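Local coordinates for protein trehalose-6-phosphate phosphatase (Neosartorya fumigata, PDB 5DXL) that is a phosphatase of the HAD superfamily that pairs a Rossmann-like core domain with a smaller alpha/beta cap domain, at residues A[63-68]-A[195-200]; A[71-76]-A[85-90]; A[118-123]-A[181-186]; A[226-231]-A[238-243]. One frame throughout, in Å; residues are numbered along the deposited sequence.

Interaction 1 (A[63-68]-A[195-200]); sequences WIISGR and ARLVQE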
loop_
_atom_site.group_PDB
_atom_site.type_symbol
_atom_site.label_atom_id
_atom_site.label_comp_id
_atom_site.label_asym_id
_atom_site.label_seq_id
_atom_site.Cartn_x
_atom_site.Cartn_y
_atom_site.Cartn_z
ATOM N N TRP A 63 6.278 8.532 -1.411
ATOM C CA TRP A 63 6.310 7.132 -0.996
ATOM C C TRP A 63 5.781 6.198 -2.069
ATOM O O TRP A 63 4.732 6.463 -2.671
ATOM C CB TRP A 63 5.486 6.933 0.282
ATOM C CG TRP A 63 6.223 7.405 1.494
ATOM C CD1 TRP A 63 6.256 8.671 1.991
ATOM C CD2 TRP A 63 7.067 6.615 2.331
ATOM N NE1 TRP A 63 7.067 8.717 3.111
ATOM C CE2 TRP A 63 7.575 7.462 3.336
ATOM C CE3 TRP A 63 7.433 5.265 2.336
ATOM C CZ2 TRP A 63 8.427 7.001 4.338
ATOM C CZ3 TRP A 63 8.287 4.811 3.331
ATOM C CH2 TRP A 63 8.772 5.680 4.316
ATOM N N ILE A 64 6.512 5.107 -2.294
ATOM C CA ILE A 64 6.036 3.995 -3.113
ATOM C C ILE A 64 5.652 2.865 -2.147
ATOM O O ILE A 64 6.487 2.428 -1.351
ATOM C CB ILE A 64 7.115 3.498 -4.103
ATOM C CG1 ILE A 64 7.727 4.645 -4.915
ATOM C CG2 ILE A 64 6.552 2.416 -5.045
ATOM C CD1 ILE A 64 6.708 5.489 -5.659
ATOM N N ILE A 65 4.396 2.412 -2.198
ATOM C CA ILE A 65 3.884 1.418 -1.254
ATOM C C ILE A 65 3.410 0.224 -2.063
ATOM O O ILE A 65 2.351 0.260 -2.670
ATOM C CB ILE A 65 2.761 2.012 -0.388
ATOM C CG1 ILE A 65 3.266 3.275 0.315
ATOM C CG2 ILE A 65 2.279 0.998 0.656
ATOM C CD1 ILE A 65 2.170 4.065 1.006
ATOM N N SER A 66 4.219 -0.832 -2.074
ATOM C CA SER A 66 4.132 -1.862 -3.108
ATOM C C SER A 66 4.250 -3.289 -2.580
ATOM O O SER A 66 4.881 -3.533 -1.556
ATOM C CB SER A 66 5.233 -1.600 -4.145
ATOM O OG SER A 66 5.343 -2.651 -5.085
ATOM N N GLY A 67 3.626 -4.235 -3.290
ATOM C CA GLY A 67 3.793 -5.637 -2.962
ATOM C C GLY A 67 5.110 -6.210 -3.462
ATOM O O GLY A 67 5.482 -7.333 -3.110
ATOM N N ARG A 68 5.826 -5.436 -4.271
ATOM C CA ARG A 68 7.066 -5.917 -4.870
ATOM C C ARG A 68 8.145 -6.195 -3.839
ATOM O O ARG A 68 8.171 -5.586 -2.766
ATOM C CB ARG A 68 7.609 -4.891 -5.872
ATOM C CG ARG A 68 6.771 -4.708 -7.105
ATOM C CD ARG A 68 7.064 -5.766 -8.145
ATOM N NE ARG A 68 6.546 -5.349 -9.435
ATOM C CZ ARG A 68 6.955 -5.832 -10.599
ATOM N NH1 ARG A 68 7.893 -6.770 -10.640
ATOM N NH2 ARG A 68 6.424 -5.368 -11.723
ATOM N N ALA A 195 -1.814 5.328 7.505
ATOM C CA ALA A 195 -2.125 6.099 8.702
ATOM C C ALA A 195 -0.843 6.448 9.440
ATOM O O ALA A 195 -0.691 7.555 9.940
ATOM C CB ALA A 195 -3.071 5.331 9.615
ATOM N N ARG A 196 0.072 5.485 9.486
ATOM C CA ARG A 196 1.355 5.650 10.160
ATOM C C ARG A 196 2.127 6.819 9.550
ATOM O O ARG A 196 2.707 7.638 10.258
ATOM C CB ARG A 196 2.168 4.355 10.067
ATOM C CG ARG A 196 3.235 4.204 11.136
ATOM C CD ARG A 196 4.228 3.099 10.786
ATOM N NE ARG A 196 4.853 3.313 9.480
ATOM C CZ ARG A 196 5.716 4.292 9.207
ATOM N NH1 ARG A 196 6.064 5.165 10.145
ATOM N NH2 ARG A 196 6.231 4.406 7.989
ATOM N N LEU A 197 2.108 6.903 8.226
ATOM C CA LEU A 197 2.783 7.983 7.516
ATOM C C LEU A 197 2.244 9.366 7.847
ATOM O O LEU A 197 2.999 10.328 7.944
ATOM C CB LEU A 197 2.690 7.756 6.010
ATOM C CG LEU A 197 3.869 6.968 5.467
ATOM C CD1 LEU A 197 3.680 6.688 3.994
ATOM C CD2 LEU A 197 5.143 7.771 5.718
ATOM N N VAL A 198 0.930 9.473 7.998
ATOM C CA VAL A 198 0.320 10.762 8.289
ATOM C C VAL A 198 0.572 11.169 9.746
ATOM O O VAL A 198 0.834 12.335 10.043
ATOM C CB VAL A 198 -1.200 10.737 8.012
ATOM C CG1 VAL A 198 -1.862 11.986 8.550
ATOM C CG2 VAL A 198 -1.457 10.608 6.521
ATOM N N GLN A 199 0.508 10.191 10.644
ATOM C CA GLN A 199 0.703 10.445 12.067
ATOM C C GLN A 199 2.159 10.766 12.401
ATOM O O GLN A 199 2.436 11.404 13.415
ATOM C CB GLN A 199 0.227 9.247 12.886
ATOM C CG GLN A 199 -1.282 9.050 12.856
ATOM C CD GLN A 199 -1.684 7.626 13.166
ATOM O OE1 GLN A 199 -0.833 6.766 13.390
ATOM N NE2 GLN A 199 -2.989 7.366 13.174
ATOM N N GLU A 200 3.086 10.329 11.549
ATOM C CA GLU A 200 4.506 10.636 11.735
ATOM C C GLU A 200 4.756 12.140 11.776
ATOM O O GLU A 200 5.740 12.597 12.355
ATOM C CB GLU A 200 5.350 10.018 10.623
ATOM C CG GLU A 200 5.981 8.682 10.950
ATOM C CD GLU A 200 6.875 8.189 9.826
ATOM O OE1 GLU A 200 7.123 8.972 8.878
ATOM O OE2 GLU A 200 7.325 7.022 9.882
#

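Interaction 2 (A[71-76]-A[85-90]); sequences AFLDEW and LSAEHG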
loop_
_atom_site.group_PDB
_atom_site.type_symbol
_atom_site.label_atom_id
_atom_site.label_comp_id
_atom_site.label_asym_id
_atom_site.label_seq_id
_atom_site.Cartn_x
_atom_site.Cartn_y
_atom_site.Cartn_z
ATOM N N ALA A 71 14.211 -6.157 -3.137
ATOM C CA ALA A 71 15.274 -6.124 -4.136
ATOM C C ALA A 71 14.826 -5.465 -5.440
ATOM O O ALA A 71 15.633 -4.811 -6.122
ATOM C CB ALA A 71 15.790 -7.536 -4.401
ATOM N N PHE A 72 13.545 -5.600 -5.775
ATOM C CA PHE A 72 13.002 -5.000 -6.986
ATOM C C PHE A 72 12.926 -3.486 -6.849
ATOM O O PHE A 72 13.385 -2.747 -7.728
ATOM C CB PHE A 72 11.613 -5.563 -7.304
ATOM C CG PHE A 72 10.991 -4.976 -8.544
ATOM C CD1 PHE A 72 10.200 -3.837 -8.470
ATOM C CD2 PHE A 72 11.194 -5.571 -9.783
ATOM C CE1 PHE A 72 9.630 -3.300 -9.613
ATOM C CE2 PHE A 72 10.620 -5.042 -10.928
ATOM C CZ PHE A 72 9.836 -3.904 -10.841
ATOM N N LEU A 73 12.343 -3.015 -5.751
ATOM C CA LEU A 73 12.205 -1.573 -5.561
ATOM C C LEU A 73 13.583 -0.935 -5.478
ATOM O O LEU A 73 13.818 0.118 -6.062
ATOM C CB LEU A 73 11.408 -1.234 -4.294
ATOM C CG LEU A 73 9.924 -1.606 -4.299
ATOM C CD1 LEU A 73 9.276 -1.030 -3.051
ATOM C CD2 LEU A 73 9.215 -1.130 -5.563
ATOM N N ASP A 74 14.494 -1.571 -4.752
ATOM C CA ASP A 74 15.816 -0.967 -4.605
ATOM C C ASP A 74 16.553 -0.933 -5.930
ATOM O O ASP A 74 17.195 0.073 -6.263
ATOM C CB ASP A 74 16.653 -1.698 -3.566
ATOM C CG ASP A 74 17.789 -0.832 -3.046
ATOM O OD1 ASP A 74 17.687 0.416 -3.141
ATOM O OD2 ASP A 74 18.782 -1.388 -2.570
ATOM N N GLU A 75 16.452 -2.006 -6.706
ATOM C CA GLU A 75 17.190 -2.050 -7.964
ATOM C C GLU A 75 16.723 -0.993 -8.966
ATOM O O GLU A 75 17.538 -0.359 -9.650
ATOM C CB GLU A 75 17.082 -3.436 -8.600
ATOM C CG GLU A 75 17.620 -3.446 -10.023
ATOM C CD GLU A 75 18.355 -4.702 -10.355
ATOM O OE1 GLU A 75 17.832 -5.778 -9.982
ATOM O OE2 GLU A 75 19.433 -4.613 -11.000
ATOM N N TRP A 76 15.413 -0.786 -9.046
ATOM C CA TRP A 76 14.864 0.015 -10.127
ATOM C C TRP A 76 14.477 1.429 -9.737
ATOM O O TRP A 76 14.413 2.300 -10.594
ATOM C CB TRP A 76 13.660 -0.714 -10.741
ATOM C CG TRP A 76 14.134 -1.915 -11.480
ATOM C CD1 TRP A 76 14.100 -3.213 -11.053
ATOM C CD2 TRP A 76 14.801 -1.924 -12.742
ATOM N NE1 TRP A 76 14.682 -4.034 -11.994
ATOM C CE2 TRP A 76 15.119 -3.263 -13.040
ATOM C CE3 TRP A 76 15.144 -0.928 -13.662
ATOM C CZ2 TRP A 76 15.764 -3.631 -14.217
ATOM C CZ3 TRP A 76 15.783 -1.296 -14.824
ATOM C CH2 TRP A 76 16.087 -2.635 -15.092
ATOM N N LEU A 85 10.377 4.006 0.458
ATOM C CA LEU A 85 10.000 2.736 -0.174
ATOM C C LEU A 85 9.406 1.779 0.851
ATOM O O LEU A 85 10.004 1.531 1.887
ATOM C CB LEU A 85 11.207 2.087 -0.862
ATOM C CG LEU A 85 11.875 2.971 -1.929
ATOM C CD1 LEU A 85 13.182 2.316 -2.375
ATOM C CD2 LEU A 85 10.942 3.210 -3.130
ATOM N N SER A 86 8.227 1.248 0.543
ATOM C CA SER A 86 7.591 0.209 1.355
ATOM C C SER A 86 7.425 -1.013 0.465
ATOM O O SER A 86 6.729 -0.950 -0.546
ATOM C CB SER A 86 6.248 0.685 1.905
ATOM O OG SER A 86 5.532 -0.387 2.520
ATOM N N ALA A 87 8.115 -2.097 0.809
ATOM C CA ALA A 87 8.159 -3.283 -0.046
ATOM C C ALA A 87 7.584 -4.499 0.654
ATOM O O ALA A 87 7.491 -4.524 1.885
ATOM C CB ALA A 87 9.600 -3.567 -0.485
ATOM N N GLU A 88 7.195 -5.489 -0.148
ATOM C CA GLU A 88 6.774 -6.802 0.346
ATOM C C GLU A 88 5.636 -6.670 1.350
ATOM O O GLU A 88 5.665 -7.240 2.435
ATOM C CB GLU A 88 7.976 -7.553 0.942
ATOM C CG GLU A 88 9.032 -7.817 -0.107
ATOM C CD GLU A 88 10.179 -8.703 0.359
ATOM O OE1 GLU A 88 9.936 -9.655 1.136
ATOM O OE2 GLU A 88 11.329 -8.439 -0.060
ATOM N N HIS A 89 4.631 -5.890 0.967
ATOM C CA HIS A 89 3.419 -5.737 1.762
ATOM C C HIS A 89 3.720 -5.274 3.188
ATOM O O HIS A 89 3.295 -5.900 4.163
ATOM C CB HIS A 89 2.628 -7.054 1.765
ATOM C CG HIS A 89 2.284 -7.544 0.391
ATOM N ND1 HIS A 89 3.068 -8.443 -0.301
ATOM C CD2 HIS A 89 1.258 -7.229 -0.432
ATOM C CE1 HIS A 89 2.526 -8.676 -1.483
ATOM N NE2 HIS A 89 1.427 -7.952 -1.588
ATOM N N GLY A 90 4.481 -4.187 3.295
ATOM C CA GLY A 90 4.739 -3.549 4.572
ATOM C C GLY A 90 5.829 -4.197 5.411
ATOM O O GLY A 90 6.004 -3.846 6.570
HETATM O O HOH W 1 14.011 -8.839 -1.979
#

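Interaction 3 (A[118-123]-A[181-186]); sequences EVFQHF and LEVRPT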
loop_
_atom_site.group_PDB
_atom_site.type_symbol
_atom_site.label_atom_id
_atom_site.label_comp_id
_atom_site.label_asym_id
_atom_site.label_seq_id
_atom_site.Cartn_x
_atom_site.Cartn_y
_atom_site.Cartn_z
ATOM N N GLU A 118 1.092 -24.823 14.979
ATOM C CA GLU A 118 0.601 -25.934 15.780
ATOM C C GLU A 118 -0.887 -26.168 15.503
ATOM O O GLU A 118 -1.320 -27.310 15.287
ATOM C CB GLU A 118 0.854 -25.658 17.266
ATOM C CG GLU A 118 0.689 -26.859 18.165
ATOM C CD GLU A 118 1.218 -26.601 19.563
ATOM O OE1 GLU A 118 1.991 -25.630 19.739
ATOM O OE2 GLU A 118 0.857 -27.366 20.482
ATOM N N VAL A 119 -1.654 -25.084 15.490
ATOM C CA VAL A 119 -3.083 -25.142 15.213
ATOM C C VAL A 119 -3.358 -25.592 13.777
ATOM O O VAL A 119 -4.167 -26.491 13.538
ATOM C CB VAL A 119 -3.753 -23.784 15.460
ATOM C CG1 VAL A 119 -5.176 -23.758 14.903
ATOM C CG2 VAL A 119 -3.740 -23.443 16.944
ATOM N N PHE A 120 -2.693 -24.968 12.812
ATOM C CA PHE A 120 -2.873 -25.384 11.426
ATOM C C PHE A 120 -2.471 -26.851 11.206
ATOM O O PHE A 120 -3.124 -27.568 10.446
ATOM C CB PHE A 120 -2.068 -24.474 10.474
ATOM C CG PHE A 120 -2.732 -23.154 10.139
ATOM C CD1 PHE A 120 -4.024 -22.855 10.534
ATOM C CD2 PHE A 120 -2.033 -22.202 9.396
ATOM C CE1 PHE A 120 -4.608 -21.629 10.200
ATOM C CE2 PHE A 120 -2.609 -20.982 9.051
ATOM C CZ PHE A 120 -3.892 -20.693 9.454
ATOM N N GLN A 121 -1.406 -27.312 11.862
ATOM C CA GLN A 121 -0.959 -28.689 11.660
ATOM C C GLN A 121 -2.006 -29.661 12.180
ATOM O O GLN A 121 -2.253 -30.715 11.591
ATOM C CB GLN A 121 0.379 -28.945 12.358
ATOM C CG GLN A 121 0.883 -30.371 12.198
ATOM C CD GLN A 121 1.170 -30.737 10.747
ATOM O OE1 GLN A 121 1.532 -29.880 9.938
ATOM N NE2 GLN A 121 1.010 -32.016 10.415
ATOM N N HIS A 122 -2.629 -29.270 13.282
ATOM C CA HIS A 122 -3.671 -30.068 13.910
ATOM C C HIS A 122 -4.845 -30.250 12.967
ATOM O O HIS A 122 -5.299 -31.379 12.740
ATOM C CB HIS A 122 -4.129 -29.401 15.195
ATOM C CG HIS A 122 -5.108 -30.210 15.976
ATOM N ND1 HIS A 122 -6.468 -29.985 15.925
ATOM C CD2 HIS A 122 -4.925 -31.232 16.841
ATOM C CE1 HIS A 122 -7.078 -30.843 16.722
ATOM N NE2 HIS A 122 -6.165 -31.610 17.290
ATOM N N PHE A 123 -5.326 -29.138 12.415
ATOM C CA PHE A 123 -6.452 -29.176 11.491
ATOM C C PHE A 123 -6.073 -29.831 10.173
ATOM O O PHE A 123 -6.919 -30.453 9.527
ATOM C CB PHE A 123 -7.009 -27.772 11.244
ATOM C CG PHE A 123 -7.974 -27.319 12.293
ATOM C CD1 PHE A 123 -9.334 -27.569 12.155
ATOM C CD2 PHE A 123 -7.528 -26.673 13.434
ATOM C CE1 PHE A 123 -10.238 -27.158 13.127
ATOM C CE2 PHE A 123 -8.419 -26.260 14.414
ATOM C CZ PHE A 123 -9.784 -26.513 14.264
ATOM N N LEU A 181 -7.461 -19.949 5.023
ATOM C CA LEU A 181 -7.373 -19.087 6.191
ATOM C C LEU A 181 -5.955 -18.559 6.264
ATOM O O LEU A 181 -5.013 -19.325 6.118
ATOM C CB LEU A 181 -7.691 -19.844 7.476
ATOM C CG LEU A 181 -9.112 -20.251 7.818
ATOM C CD1 LEU A 181 -9.103 -20.788 9.259
ATOM C CD2 LEU A 181 -10.044 -19.061 7.678
ATOM N N GLU A 182 -5.800 -17.269 6.521
ATOM C CA GLU A 182 -4.462 -16.688 6.611
ATOM C C GLU A 182 -4.299 -15.894 7.898
ATOM O O GLU A 182 -5.216 -15.195 8.322
ATOM C CB GLU A 182 -4.204 -15.796 5.402
ATOM C CG GLU A 182 -2.854 -15.086 5.398
ATOM C CD GLU A 182 -2.672 -14.255 4.140
ATOM O OE1 GLU A 182 -3.417 -14.484 3.161
ATOM O OE2 GLU A 182 -1.804 -13.370 4.127
ATOM N N VAL A 183 -3.133 -16.022 8.528
ATOM C CA VAL A 183 -2.780 -15.174 9.656
ATOM C C VAL A 183 -1.554 -14.366 9.270
ATOM O O VAL A 183 -0.586 -14.911 8.760
ATOM C CB VAL A 183 -2.487 -15.985 10.927
ATOM C CG1 VAL A 183 -2.233 -15.055 12.095
ATOM C CG2 VAL A 183 -3.674 -16.918 11.240
ATOM N N ARG A 184 -1.619 -13.068 9.517
ATOM C CA ARG A 184 -0.511 -12.176 9.192
ATOM C C ARG A 184 -0.518 -10.974 10.129
ATOM O O ARG A 184 -1.527 -10.675 10.766
ATOM C CB ARG A 184 -0.631 -11.720 7.742
ATOM C CG ARG A 184 -1.799 -10.796 7.554
ATOM C CD ARG A 184 -2.044 -10.468 6.108
ATOM N NE ARG A 184 -2.971 -9.350 6.015
ATOM C CZ ARG A 184 -3.379 -8.818 4.873
ATOM N NH1 ARG A 184 -2.946 -9.313 3.721
ATOM N NH2 ARG A 184 -4.216 -7.788 4.888
ATOM N N PRO A 185 0.611 -10.264 10.220
ATOM C CA PRO A 185 0.643 -9.108 11.119
ATOM C C PRO A 185 -0.289 -7.995 10.660
ATOM O O PRO A 185 -0.519 -7.838 9.457
ATOM C CB PRO A 185 2.102 -8.647 11.045
ATOM C CG PRO A 185 2.843 -9.845 10.629
ATOM C CD PRO A 185 1.934 -10.551 9.655
ATOM N N THR A 186 -0.800 -7.218 11.609
ATOM C CA THR A 186 -1.657 -6.091 11.268
ATOM C C THR A 186 -0.915 -5.048 10.423
ATOM O O THR A 186 -1.540 -4.311 9.654
ATOM C CB THR A 186 -2.232 -5.424 12.537
ATOM O OG1 THR A 186 -1.155 -4.988 13.374
ATOM C CG2 THR A 186 -3.092 -6.419 13.301
#

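Interaction 4 (A[226-231]-A[238-243]); sequences RALKKS and VFSVTV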
loop_
_atom_site.group_PDB
_atom_site.type_symbol
_atom_site.label_atom_id
_atom_site.label_comp_id
_atom_site.label_asym_id
_atom_site.label_seq_id
_atom_site.Cartn_x
_atom_site.Cartn_y
_atom_site.Cartn_z
ATOM N N ARG A 226 -9.407 4.625 2.979
ATOM C CA ARG A 226 -10.122 4.539 4.257
ATOM C C ARG A 226 -9.356 5.239 5.360
ATOM O O ARG A 226 -9.922 6.006 6.136
ATOM C CB ARG A 226 -10.359 3.081 4.663
ATOM C CG ARG A 226 -11.522 2.438 3.980
ATOM C CD ARG A 226 -11.899 1.087 4.610
ATOM N NE ARG A 226 -12.847 0.407 3.739
ATOM C CZ ARG A 226 -12.498 -0.454 2.787
ATOM N NH1 ARG A 226 -11.221 -0.765 2.609
ATOM N NH2 ARG A 226 -13.426 -1.012 2.019
ATOM N N ALA A 227 -8.059 4.965 5.443
ATOM C CA ALA A 227 -7.242 5.565 6.480
ATOM C C ALA A 227 -7.216 7.084 6.375
ATOM O O ALA A 227 -7.250 7.784 7.386
ATOM C CB ALA A 227 -5.817 5.003 6.424
ATOM N N LEU A 228 -7.138 7.608 5.156
ATOM C CA LEU A 228 -7.073 9.048 4.988
ATOM C C LEU A 228 -8.400 9.706 5.360
ATOM O O LEU A 228 -8.419 10.835 5.835
ATOM C CB LEU A 228 -6.671 9.404 3.559
ATOM C CG LEU A 228 -5.169 9.245 3.322
ATOM C CD1 LEU A 228 -4.860 9.459 1.856
ATOM C CD2 LEU A 228 -4.405 10.240 4.171
ATOM N N LYS A 229 -9.501 8.989 5.168
ATOM C CA LYS A 229 -10.809 9.504 5.587
ATOM C C LYS A 229 -10.889 9.581 7.117
ATOM O O LYS A 229 -11.722 10.305 7.667
ATOM C CB LYS A 229 -11.934 8.643 5.008
ATOM C CG LYS A 229 -12.213 8.959 3.552
ATOM C CD LYS A 229 -13.052 7.885 2.858
ATOM C CE LYS A 229 -14.493 7.917 3.293
ATOM N NZ LYS A 229 -15.325 7.073 2.381
ATOM N N LYS A 230 -9.995 8.868 7.793
ATOM C CA LYS A 230 -9.899 8.889 9.255
ATOM C C LYS A 230 -8.758 9.752 9.788
ATOM O O LYS A 230 -8.486 9.747 10.988
ATOM C CB LYS A 230 -9.722 7.464 9.789
ATOM C CG LYS A 230 -10.910 6.575 9.555
ATOM C CD LYS A 230 -10.594 5.120 9.846
ATOM C CE LYS A 230 -10.326 4.881 11.314
ATOM N NZ LYS A 230 -10.271 3.423 11.607
ATOM N N SER A 231 -8.083 10.483 8.904
ATOM C CA SER A 231 -6.845 11.169 9.272
ATOM C C SER A 231 -7.073 12.432 10.094
ATOM O O SER A 231 -6.189 12.873 10.831
ATOM C CB SER A 231 -6.055 11.537 8.016
ATOM O OG SER A 231 -6.684 12.599 7.320
ATOM N N VAL A 238 -6.784 16.746 1.010
ATOM C CA VAL A 238 -6.550 15.323 0.760
ATOM C C VAL A 238 -7.206 14.874 -0.532
ATOM O O VAL A 238 -8.393 15.109 -0.746
ATOM C CB VAL A 238 -7.081 14.452 1.915
ATOM C CG1 VAL A 238 -6.915 12.970 1.599
ATOM C CG2 VAL A 238 -6.382 14.806 3.213
ATOM N N PHE A 239 -6.423 14.227 -1.393
ATOM C CA PHE A 239 -6.909 13.699 -2.654
ATOM C C PHE A 239 -6.632 12.204 -2.700
ATOM O O PHE A 239 -5.529 11.773 -3.080
ATOM C CB PHE A 239 -6.244 14.409 -3.844
ATOM C CG PHE A 239 -6.440 15.900 -3.845
ATOM C CD1 PHE A 239 -5.609 16.721 -3.097
ATOM C CD2 PHE A 239 -7.441 16.476 -4.606
ATOM C CE1 PHE A 239 -5.786 18.095 -3.095
ATOM C CE2 PHE A 239 -7.620 17.853 -4.615
ATOM C CZ PHE A 239 -6.788 18.660 -3.852
ATOM N N SER A 240 -7.633 11.425 -2.301
ATOM C CA SER A 240 -7.605 9.972 -2.434
ATOM C C SER A 240 -8.177 9.625 -3.797
ATOM O O SER A 240 -9.325 9.961 -4.109
ATOM C CB SER A 240 -8.405 9.285 -1.328
ATOM O OG SER A 240 -7.751 9.405 -0.067
ATOM N N VAL A 241 -7.359 8.968 -4.610
ATOM C CA VAL A 241 -7.680 8.770 -6.014
ATOM C C VAL A 241 -7.487 7.319 -6.405
ATOM O O VAL A 241 -6.384 6.794 -6.306
ATOM C CB VAL A 241 -6.784 9.645 -6.918
ATOM C CG1 VAL A 241 -7.252 9.571 -8.373
ATOM C CG2 VAL A 241 -6.740 11.096 -6.444
ATOM N N THR A 242 -8.554 6.661 -6.841
ATOM C CA THR A 242 -8.415 5.304 -7.363
ATOM C C THR A 242 -8.100 5.344 -8.851
ATOM O O THR A 242 -8.449 6.296 -9.547
ATOM C CB THR A 242 -9.687 4.454 -7.126
ATOM O OG1 THR A 242 -9.395 3.079 -7.406
ATOM C CG2 THR A 242 -10.864 4.923 -8.013
ATOM N N VAL A 243 -7.402 4.323 -9.327
ATOM C CA VAL A 243 -7.164 4.175 -10.749
ATOM C C VAL A 243 -8.214 3.188 -11.262
ATOM O O VAL A 243 -8.253 2.026 -10.836
ATOM C CB VAL A 243 -5.736 3.703 -11.031
ATOM C CG1 VAL A 243 -5.519 3.487 -12.523
ATOM C CG2 VAL A 243 -4.757 4.743 -10.505
#

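Interaction 1 (A[63-68]-A[195-200])
L197 lays both methyls of its side chain against the W63 indole. CD2 carries the CH-pi contact, 3.7 Å from the centroid of the five-membered ring and 29° off its normal, over one face and displaced toward the rim where NE1 and CE2 lie; W63 NE1 to L197 CD2 is 3.4 Å. The other methyl also reaches past the indole, with L197 CD1 3.6 Å from W63 CG and 4.3 Å from I65 CD1. W63 can offer this face because its CG turns beside the backbone N and anti to the carbonyl carbon (chi1 -77°). As alternate residues of one strand, W63 and I65 both point toward the helix, while I64 between them serves the other side. The arrangement is that of the HAD Rossmann-like core, in which helix 190-199 packs across a mainly parallel sheet on strand 60-65 and its neighbour 21-25. M24 of that neighbour touches both I65 and L197, and L22 lies against W63. At the end of the strand S66 opens an ST turn, its OG accepting from R68 N over 2.9 Å, and K190 at the head of the helix donates through NZ to I65 O; their places are consistent with the serine of HAD motif II and the lysine of motif III. R68 NE forms a salt bridge to D28.

Interaction 2 (A[71-76]-A[85-90])
L73 drives its CD1 methyl into strand 85-87, meeting A87 CB at 3.6 Å and, just before it, the backbone oxygen S86 O, also 3.6 Å from L73 CD1. The branch reaches that far because a chi1 of -68° swings CG to the side of the backbone N, with the chain extended beyond. L85 frames the same methyl more loosely, its CB 4.3 Å from L73 CD1. A87 and L85 both face the helix, and S86 between them turns its side chain to the other side of the sheet, against I65. A small residue such as A87 lets the leucine come close to the strand backbone, although the helix and strand axes remain 8.8 Å apart, running at 148° to one another. The unit is a beta-alpha-beta crossover from strand 60-65 through helix 70-77 to the parallel strand 84-87. Toward solvent the contact thins and becomes polar. There a water accepts from A71 N at 2.9 Å and donates weakly to E88 OE2 at 3.3 Å. That same OE2 accepts directly from Q70 N in the first turn of the helix, while OE1 forms a salt bridge to R136. The chemistry implies a division of labour: the inner part rests on apolar burial, chiefly of L73 with L85 and A87, while at the outer margin the E88 carboxylate brings a negative charge that probably suits the N-terminal end of a helix.

Interaction 3 (A[118-123]-A[181-186])
F120 meets strand 181-185 with the far end of its ring, and the apolar contacts are all made by CZ. This atom lies 4.2 Å from V183 CG2 and 4.4 Å from L181 CB, so the ring bridges two alternate residues that point toward the helix. The valine offers CG2 because that branch sits beside its backbone N while CG1 is anti to it (chi1 -176°); the ring and the valine side chain lean across each other at a slant. The one polar atom near the ring across this contact is L181 O, a packing neighbour 3.8 Å from F120 CZ that approaches obliquely. Aromatic and aliphatic neighbours fix the ring further, with W141 of the adjoining strand meeting it at about 25° between planes and L162 of helix 148-164 touching it as well. F120 thus sits between helix 148-164 and the four-stranded antiparallel sheet, and the order of helices and strands is consistent with the C2B cap domain of HAD phosphatases.

Interaction 4 (A[226-231]-A[238-243])
L228 O is gripped twice by S231, by the hydroxyl OG at 2.9 Å and by the backbone N at 3.1 Å, where helix 222-229 gives way to a turn. This turn belongs to the beta-alpha-beta unit that runs from strand 211-216 through the helix to the parallel strand 238-243, in the Rossmann-like core of a HAD protein. The hydroxyl donates from 16° outside the carbonyl plane, at a C=O...donor angle of 139°. S231 OG is used again by L233 N, so one serine links the last helical turn to the loop that leads into the strand. The side chain of L228 works in the other direction and packs onto the sheet. Its first torsion, -78°, sets CG opposite the carbonyl carbon, and the side chain slants across V238, whose CG1 is 4.1 Å from both L228 CB and L228 CD1. Beneath it, V212 and C214 of the neighbouring strand continue the apolar floor. V238 and S240 face the helix, whereas F239 points away and touches L6. S240 brings a hydroxyl to this apolar patch, yet the contact remains one of packing: its OG, carried beside the backbone N, sits 3.8 Å from L228 CB and 3.5 Å from L228 CD1.

Three of the four contacts build the core domain, and each sets a leucine from a helix onto the same mixed sheet. Interactions 1 and 4 lie on one face, where V198 and L228 bring their helices together; interaction 2 lies on the opposite face, and the pairing of I64 O with S86 N, a probable hydrogen bond of 2.8 Å, joins its strand to that of interaction 1. Interaction 3 stands apart in the cap, its centre about 26 Å from that of interaction 1. All are buried, but the chemistry varies: leucine over indole in interaction 1, a water-edged margin in interaction 2, phenylalanine on a strand in interaction 3, and leucine beside a hydroxyl in interaction 4.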